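Local coordinates for protein inositol monophosphatase (Zymomonas mobilis, PDB 4N81) that probably acts as a magnesium-dependent phosphatase of the inositol monophosphatase family, removing phosphate from small substrates such as inositol monophosphates, at residues A[204-207]-A[208-212]. Sequence-based numbering, arbitrary orientation.
Sequences QGLK and FYDFA
Leu206 lays its side chain across Asp210 and Phe211, where the loop after strand 200-203 runs into the short helix 208-211. Its CB meets the edge of the Phe211 ring, 3.8 Å from CD2. Its CG packs on the other neighbour, 3.9 Å from the CB of Asp210. The Phe211 ring leaves its backbone with CG between N and the carbonyl carbon (chi1 62°), which brings its CD2 side up to the incoming loop; its CD2 also lies 3.2 Å from the carbonyl O of Lys207, approached obliquely. Asp210 takes a different course: its CG lies anti to the carbonyl carbon, and the carboxylate reaches back to the N of Lys207. Its OD2 accepts the backbone N-H of Lys207 at 2.9 Å, in a nearly straight bond (166°) that arrives from above the carboxylate plane. In return, the N of Asp210 donates to the O of Lys207 at 2.8 Å, a more bent bond of 145°. Lys207 is thus gripped at both backbone polar groups by one residue. Its aliphatic stem runs beside Asp210, and its CB touches the edge of the Tyr209 ring, 3.8 Å from CD2. The stem then bends back, and NZ reaches the O of Gly205 in a weak hydrogen bond. An alanine here in place of Asp210, having no carboxylate, would probably leave the Lys207 N-H without its mate and weaken the hold on a metal at the predicted site. The other oxygen of Asp210, OD1, lies close to the carboxylates of Asp86 and Asp89, also predicted magnesium ligands, and a sulfate sits nearby. One carboxylate oxygen therefore ties down the loop while the other faces this acidic cluster, an arrangement consistent with the catalytic magnesium site of the inositol monophosphatase superfamily.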
loop_
_atom_site.group_PDB
_atom_site.type_symbol
_atom_site.label_atom_id
_atom_site.label_comp_id
_atom_site.label_asym_id
_atom_site.label_seq_id
_atom_site.Cartn_x
_atom_site.Cartn_y
_atom_site.Cartn_z
ATOM N N GLN A 204 -4.135 10.738 -13.351
ATOM C CA GLN A 204 -4.255 11.009 -14.795
ATOM C C GLN A 204 -3.980 9.723 -15.545
ATOM O O GLN A 204 -3.190 8.880 -15.070
ATOM C CB GLN A 204 -3.216 12.081 -15.193
ATOM C CG GLN A 204 -3.218 12.454 -16.694
ATOM C CD GLN A 204 -2.221 13.559 -17.007
ATOM O OE1 GLN A 204 -1.076 13.468 -16.631
ATOM N NE2 GLN A 204 -2.684 14.645 -17.651
ATOM N N GLY A 205 -4.594 9.567 -16.723
ATOM C CA GLY A 205 -4.327 8.398 -17.551
ATOM C C GLY A 205 -5.196 7.196 -17.249
ATOM O O GLY A 205 -4.975 6.132 -17.813
ATOM N N LEU A 206 -6.214 7.341 -16.404
ATOM C CA LEU A 206 -7.114 6.196 -16.128
ATOM C C LEU A 206 -8.027 5.855 -17.329
ATOM O O LEU A 206 -8.361 6.751 -18.149
ATOM C CB LEU A 206 -8.030 6.518 -14.921
ATOM C CG LEU A 206 -7.403 6.311 -13.533
ATOM C CD1 LEU A 206 -6.147 7.021 -13.314
ATOM C CD2 LEU A 206 -8.432 6.743 -12.484
ATOM N N LYS A 207 -8.395 4.571 -17.446
ATOM C CA LYS A 207 -9.405 4.094 -18.402
ATOM C C LYS A 207 -10.751 4.104 -17.699
ATOM O O LYS A 207 -10.762 4.120 -16.494
ATOM C CB LYS A 207 -9.059 2.657 -18.840
ATOM C CG LYS A 207 -7.646 2.575 -19.420
ATOM C CD LYS A 207 -7.538 3.419 -20.672
ATOM C CE LYS A 207 -6.088 3.406 -21.274
ATOM N NZ LYS A 207 -5.172 4.469 -20.709
ATOM N N PHE A 208 -11.869 4.034 -18.433
ATOM C CA PHE A 208 -13.185 4.083 -17.782
ATOM C C PHE A 208 -13.364 2.897 -16.801
ATOM O O PHE A 208 -14.007 3.034 -15.740
ATOM C CB PHE A 208 -14.314 4.079 -18.846
ATOM C CG PHE A 208 -15.710 4.362 -18.283
ATOM C CD1 PHE A 208 -15.921 5.378 -17.363
ATOM C CD2 PHE A 208 -16.809 3.643 -18.731
ATOM C CE1 PHE A 208 -17.214 5.656 -16.853
ATOM C CE2 PHE A 208 -18.126 3.924 -18.263
ATOM C CZ PHE A 208 -18.325 4.927 -17.315
ATOM N N TYR A 209 -12.739 1.762 -17.114
ATOM C CA TYR A 209 -12.782 0.580 -16.251
ATOM C C TYR A 209 -12.201 0.929 -14.887
ATOM O O TYR A 209 -12.543 0.288 -13.890
ATOM C CB TYR A 209 -11.813 -0.534 -16.779
ATOM C CG TYR A 209 -12.017 -0.945 -18.189
ATOM C CD1 TYR A 209 -12.970 -1.934 -18.511
ATOM C CD2 TYR A 209 -11.278 -0.380 -19.206
ATOM C CE1 TYR A 209 -13.179 -2.349 -19.820
ATOM C CE2 TYR A 209 -11.479 -0.772 -20.524
ATOM C CZ TYR A 209 -12.429 -1.762 -20.836
ATOM O OH TYR A 209 -12.608 -2.157 -22.164
ATOM N N ASP A 210 -11.274 1.866 -14.858
ATOM C CA ASP A 210 -10.609 2.184 -13.595
ATOM C C ASP A 210 -11.375 3.164 -12.687
ATOM O O ASP A 210 -11.044 3.220 -11.513
ATOM C CB ASP A 210 -9.240 2.835 -13.842
ATOM C CG ASP A 210 -8.302 1.979 -14.739
ATOM O OD1 ASP A 210 -8.315 0.733 -14.618
ATOM O OD2 ASP A 210 -7.572 2.595 -15.555
ATOM N N PHE A 211 -12.360 3.923 -13.197
ATOM C CA PHE A 211 -13.036 4.928 -12.348
ATOM C C PHE A 211 -14.560 4.883 -12.306
ATOM O O PHE A 211 -15.208 5.492 -11.396
ATOM C CB PHE A 211 -12.536 6.382 -12.630
ATOM C CG PHE A 211 -12.792 6.864 -14.038
ATOM C CD1 PHE A 211 -14.019 7.423 -14.389
ATOM C CD2 PHE A 211 -11.805 6.771 -15.009
ATOM C CE1 PHE A 211 -14.255 7.911 -15.690
ATOM C CE2 PHE A 211 -12.029 7.232 -16.300
ATOM C CZ PHE A 211 -13.252 7.811 -16.649
ATOM N N ALA A 212 -15.140 4.142 -13.269
ATOM C CA ALA A 212 -16.602 4.107 -13.313
ATOM C C ALA A 212 -17.174 3.708 -11.952
ATOM O O ALA A 212 -18.077 4.379 -11.448
ATOM C CB ALA A 212 -17.101 3.100 -14.403
#